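Local coordinates for nitrosopumilus output domain-containing protein (Pyrococcus horikoshii, PDB 2P9X), which is of unknown function but binds zinc ions and forms a mostly helical domain found as an assembly of four chains, at residues E28-A33 against K50-K55; E40-Y43 against K48-E51. One frame throughout, in Å; residues are numbered along the deposited sequence.

Contact 1: E28-A33 against K50-K55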
loop_
_atom_site.group_PDB
_atom_site.type_symbol
_atom_site.label_atom_id
_atom_site.label_comp_id
_atom_site.label_asym_id
_atom_site.label_seq_id
_atom_site.Cartn_x
_atom_site.Cartn_y
_atom_site.Cartn_z
ATOM N N GLU A 28 -14.321 -3.390 -2.649
ATOM C CA GLU A 28 -15.323 -4.388 -3.004
ATOM C C GLU A 28 -14.824 -5.342 -4.085
ATOM O O GLU A 28 -15.135 -6.527 -4.061
ATOM C CB GLU A 28 -16.624 -3.707 -3.420
ATOM C CG GLU A 28 -17.500 -3.438 -2.208
ATOM C CD GLU A 28 -18.525 -2.361 -2.426
ATOM O OE1 GLU A 28 -18.610 -1.824 -3.552
ATOM O OE2 GLU A 28 -19.238 -2.032 -1.450
ATOM N N ALA A 29 -14.036 -4.837 -5.025
ATOM C CA ALA A 29 -13.500 -5.717 -6.061
ATOM C C ALA A 29 -12.576 -6.739 -5.408
ATOM O O ALA A 29 -12.571 -7.915 -5.771
ATOM C CB ALA A 29 -12.729 -4.907 -7.091
ATOM N N HIS A 30 -11.777 -6.276 -4.453
ATOM C CA HIS A 30 -10.849 -7.138 -3.732
ATOM C C HIS A 30 -11.580 -8.205 -2.921
ATOM O O HIS A 30 -11.234 -9.379 -2.978
ATOM C CB HIS A 30 -9.985 -6.289 -2.804
ATOM C CG HIS A 30 -9.061 -7.086 -1.941
ATOM N ND1 HIS A 30 -7.988 -7.789 -2.446
ATOM C CD2 HIS A 30 -9.033 -7.270 -0.600
ATOM C CE1 HIS A 30 -7.336 -8.368 -1.454
ATOM N NE2 HIS A 30 -7.950 -8.068 -0.322
ATOM N N LEU A 31 -12.599 -7.803 -2.170
ATOM C CA LEU A 31 -13.342 -8.771 -1.356
ATOM C C LEU A 31 -14.108 -9.769 -2.207
ATOM O O LEU A 31 -14.242 -10.931 -1.840
ATOM C CB LEU A 31 -14.316 -8.051 -0.417
ATOM C CG LEU A 31 -13.666 -7.148 0.635
ATOM C CD1 LEU A 31 -14.768 -6.402 1.381
ATOM C CD2 LEU A 31 -12.820 -7.976 1.602
ATOM N N ARG A 32 -14.624 -9.304 -3.338
ATOM C CA ARG A 32 -15.383 -10.163 -4.243
ATOM C C ARG A 32 -14.476 -11.219 -4.853
ATOM O O ARG A 32 -14.801 -12.409 -4.858
ATOM C CB ARG A 32 -15.998 -9.326 -5.368
ATOM C CG ARG A 32 -17.033 -10.048 -6.221
ATOM C CD ARG A 32 -18.446 -9.771 -5.715
ATOM N NE ARG A 32 -18.971 -10.842 -4.875
ATOM C CZ ARG A 32 -19.975 -10.699 -4.016
ATOM N NH1 ARG A 32 -20.571 -9.524 -3.867
ATOM N NH2 ARG A 32 -20.398 -11.740 -3.321
ATOM N N ALA A 33 -13.331 -10.781 -5.363
ATOM C CA ALA A 33 -12.385 -11.688 -6.003
ATOM C C ALA A 33 -11.676 -12.662 -5.067
ATOM O O ALA A 33 -11.401 -13.804 -5.448
ATOM C CB ALA A 33 -11.348 -10.877 -6.788
ATOM N N LYS A 50 -10.540 -7.814 8.394
ATOM C CA LYS A 50 -9.291 -7.124 8.690
ATOM C C LYS A 50 -8.145 -7.753 7.909
ATOM O O LYS A 50 -7.313 -7.049 7.334
ATOM C CB LYS A 50 -8.999 -7.178 10.192
ATOM C CG LYS A 50 -9.750 -6.113 10.974
ATOM C CD LYS A 50 -9.526 -6.242 12.479
ATOM C CE LYS A 50 -8.093 -6.607 12.814
ATOM N NZ LYS A 50 -7.642 -5.982 14.091
ATOM N N GLU A 51 -8.113 -9.081 7.885
ATOM C CA GLU A 51 -7.077 -9.809 7.163
ATOM C C GLU A 51 -7.123 -9.443 5.679
ATOM O O GLU A 51 -6.085 -9.218 5.060
ATOM C CB GLU A 51 -7.285 -11.322 7.322
ATOM C CG GLU A 51 -6.324 -12.173 6.501
ATOM C CD GLU A 51 -6.665 -13.658 6.534
ATOM O OE1 GLU A 51 -7.649 -14.037 7.207
ATOM O OE2 GLU A 51 -5.946 -14.446 5.882
ATOM N N ALA A 52 -8.331 -9.376 5.121
ATOM C CA ALA A 52 -8.505 -9.048 3.707
ATOM C C ALA A 52 -8.016 -7.649 3.361
ATOM O O ALA A 52 -7.373 -7.453 2.338
ATOM C CB ALA A 52 -9.975 -9.195 3.302
ATOM N N VAL A 53 -8.333 -6.665 4.198
ATOM C CA VAL A 53 -7.883 -5.307 3.931
ATOM C C VAL A 53 -6.358 -5.242 4.036
ATOM O O VAL A 53 -5.704 -4.520 3.282
ATOM C CB VAL A 53 -8.512 -4.303 4.924
ATOM C CG1 VAL A 53 -8.034 -2.890 4.618
ATOM C CG2 VAL A 53 -10.028 -4.394 4.848
ATOM N N SER A 54 -5.791 -5.995 4.975
ATOM C CA SER A 54 -4.344 -6.013 5.144
ATOM C C SER A 54 -3.695 -6.592 3.887
ATOM O O SER A 54 -2.626 -6.152 3.478
ATOM C CB SER A 54 -3.949 -6.855 6.364
ATOM O OG SER A 54 -2.551 -6.759 6.603
ATOM N N LYS A 55 -4.348 -7.569 3.265
ATOM C CA LYS A 55 -3.793 -8.158 2.046
ATOM C C LYS A 55 -3.858 -7.180 0.876
ATOM O O LYS A 55 -3.057 -7.251 -0.050
ATOM C CB LYS A 55 -4.521 -9.455 1.695
ATOM C CG LYS A 55 -3.979 -10.650 2.458
ATOM C CD LYS A 55 -4.886 -11.856 2.362
ATOM C CE LYS A 55 -4.311 -13.013 3.169
ATOM N NZ LYS A 55 -5.225 -14.187 3.177
#

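Contact 2: E40-Y43 against K48-E51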
loop_
_atom_site.group_PDB
_atom_site.type_symbol
_atom_site.label_atom_id
_atom_site.label_comp_id
_atom_site.label_asym_id
_atom_site.label_seq_id
_atom_site.Cartn_x
_atom_site.Cartn_y
_atom_site.Cartn_z
ATOM N N GLU A 40 -20.211 -6.324 4.077
ATOM C CA GLU A 40 -20.923 -6.883 5.223
ATOM C C GLU A 40 -20.054 -7.903 5.960
ATOM O O GLU A 40 -20.378 -8.332 7.068
ATOM C CB GLU A 40 -22.231 -7.537 4.764
ATOM C CG GLU A 40 -22.076 -8.544 3.634
ATOM C CD GLU A 40 -22.061 -7.913 2.242
ATOM O OE1 GLU A 40 -21.936 -6.674 2.132
ATOM O OE2 GLU A 40 -22.183 -8.671 1.256
ATOM N N LEU A 41 -18.948 -8.302 5.337
ATOM C CA LEU A 41 -18.025 -9.252 5.948
ATOM C C LEU A 41 -17.451 -8.670 7.237
ATOM O O LEU A 41 -17.051 -9.410 8.137
ATOM C CB LEU A 41 -16.871 -9.564 4.988
ATOM C CG LEU A 41 -15.810 -10.541 5.503
ATOM C CD1 LEU A 41 -16.434 -11.918 5.704
ATOM C CD2 LEU A 41 -14.661 -10.624 4.503
ATOM N N ALA A 42 -17.393 -7.340 7.316
ATOM C CA ALA A 42 -16.859 -6.675 8.502
ATOM C C ALA A 42 -17.650 -7.092 9.735
ATOM O O ALA A 42 -17.087 -7.267 10.813
ATOM C CB ALA A 42 -16.906 -5.163 8.325
ATOM N N TYR A 43 -18.955 -7.258 9.566
ATOM C CA TYR A 43 -19.814 -7.681 10.667
ATOM C C TYR A 43 -19.826 -9.199 10.816
ATOM O O TYR A 43 -19.718 -9.721 11.929
ATOM C CB TYR A 43 -21.248 -7.182 10.450
ATOM C CG TYR A 43 -22.224 -7.643 11.517
ATOM C CD1 TYR A 43 -22.810 -8.908 11.457
ATOM C CD2 TYR A 43 -22.547 -6.819 12.590
ATOM C CE1 TYR A 43 -23.697 -9.340 12.443
ATOM C CE2 TYR A 43 -23.432 -7.239 13.582
ATOM C CZ TYR A 43 -24.003 -8.497 13.501
ATOM O OH TYR A 43 -24.886 -8.914 14.477
ATOM N N LYS A 48 -11.610 -11.800 9.524
ATOM C CA LYS A 48 -11.362 -12.096 8.114
ATOM C C LYS A 48 -11.365 -10.805 7.295
ATOM O O LYS A 48 -10.578 -10.648 6.361
ATOM C CB LYS A 48 -12.420 -13.062 7.579
ATOM C CG LYS A 48 -12.152 -13.555 6.164
ATOM C CD LYS A 48 -13.074 -14.702 5.779
ATOM C CE LYS A 48 -12.848 -15.916 6.670
ATOM N NZ LYS A 48 -11.437 -16.395 6.618
ATOM N N PHE A 49 -12.251 -9.880 7.652
ATOM C CA PHE A 49 -12.335 -8.606 6.947
ATOM C C PHE A 49 -11.022 -7.846 7.154
ATOM O O PHE A 49 -10.447 -7.306 6.203
ATOM C CB PHE A 49 -13.529 -7.791 7.478
ATOM C CG PHE A 49 -13.624 -6.397 6.911
ATOM C CD1 PHE A 49 -14.290 -6.167 5.711
ATOM C CD2 PHE A 49 -13.042 -5.320 7.570
ATOM C CE1 PHE A 49 -14.374 -4.881 5.174
ATOM C CE2 PHE A 49 -13.122 -4.023 7.043
ATOM C CZ PHE A 49 -13.788 -3.808 5.843
ATOM N N LYS A 50 -10.540 -7.814 8.394
ATOM C CA LYS A 50 -9.291 -7.124 8.690
ATOM C C LYS A 50 -8.145 -7.753 7.909
ATOM O O LYS A 50 -7.313 -7.049 7.334
ATOM C CB LYS A 50 -8.999 -7.178 10.192
ATOM C CG LYS A 50 -9.750 -6.113 10.974
ATOM C CD LYS A 50 -9.526 -6.242 12.479
ATOM C CE LYS A 50 -8.093 -6.607 12.814
ATOM N NZ LYS A 50 -7.642 -5.982 14.091
ATOM N N GLU A 51 -8.113 -9.081 7.885
ATOM C CA GLU A 51 -7.077 -9.809 7.163
ATOM C C GLU A 51 -7.123 -9.443 5.679
ATOM O O GLU A 51 -6.085 -9.218 5.060
ATOM C CB GLU A 51 -7.285 -11.322 7.322
ATOM C CG GLU A 51 -6.324 -12.173 6.501
ATOM C CD GLU A 51 -6.665 -13.658 6.534
ATOM O OE1 GLU A 51 -7.649 -14.037 7.207
ATOM O OE2 GLU A 51 -5.946 -14.446 5.882
#

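Contact 1: E28-A33 against K50-K55
Segments 28-33 of helix 23-35 and 50-55 of helix 46-57 meet through H30, L31 and A52, their axes 10.3 Å apart with N-to-C directions at 115°. The CA atoms of L31 and A52 lie 7.0 Å apart. The one hydrogen bond between the segments runs from H30 NE2 to A52 O, 2.8 Å long but bent, with an N-H...O angle of 134°. NE2 sits above the A52 carbonyl plane, and the oxygen is tilted out of the imidazole plane. Because CG of H30 is anti to its backbone N (chi1 176°), the ring extends to the second helix and meets it with NE2; K55 CB lies at the ring edge, 4.2 Å from NE2. The other ring nitrogen, ND1, bonds to the hydroxyl of Y60 of the second subunit, so both nitrogens of this buried imidazole have partners and its rotation is fixed from two directions. With a leucine here, A52 O and that tyrosine hydroxyl would probably each lose a hydrogen-bond partner. Beside the polar link, L31 brings CD2 to 3.5 Å from A52 CB, a tight apolar touch. K55 NZ turns back along its helix to E51 OE2 in a salt bridge. The geometry is that of a steeply crossed helix pair in an all-helical domain, tied by a buried histidine that also reaches the subunit interface.

Contact 2: E40-Y43 against K48-E51
This is an apolar contact between two consecutive helices joined by a short turn, in a mostly helical domain: the short helix 41-44 is followed almost at once by helix 46-57, and the chain turns sharply so that L41 and A42 meet F49. The evidence for close backbone approach is the 5.2 Å between the CA atoms of A42 and F49; 209 Å² of surface is buried between the segments, and no hydrogen bond links them. K48 N bonds to the side chain of D45, which lies in the connection between the two segments.

L41 and F49 make the first part of the contact. CG of L41 stands anti to its backbone N (chi1 179°), which carries the isobutyl group toward the base of the phenylalanine rather than its ring: CD2 comes to 3.9 Å from F49 CA, and L41 CG to 4.1 Å from F49 CB. The same CD2 grazes the aliphatic part of K48, 4.2 Å from its CG, while the amino end of the lysine runs off from the contact. L35 of helix 23-35 also touches both L41 and K48.

The F49 ring makes the second part, lying against the backbone of A42 as well as its methyl group. A42 CA is 3.6 Å from F49 CG, close enough for the small residue's main chain to pack on the aromatic group. Further support for the ring comes from L31 of helix 23-35 and L86 of helix 86-97. The methyl group completes a CH-pi contact: A42 CB stands 3.8 Å from the F49 ring centroid and 10° off the ring normal.

Contacts 1 and 2 are adjoining buried contacts, their centres 8 Å apart, and both use helix 46-57, with K50 and E51 in each. They join where L31 CD1 meets F49 CE1 at 4.1 Å, and helix 46-57 meets helix 23-35 at A52 and helix 41-44 at F49. Contact 1 reaches the subunit interface, whereas no other chain of the assembly touches contact 2. Segment 28-33 holds E28, which takes no part in contact 1 itself but is seen, with E24, to bind zinc; none is bound to it in this chain. The F49 side chain lies about 8 Å from that of E28, and the A42 side chain about 14 Å from a zinc ion bound at another site.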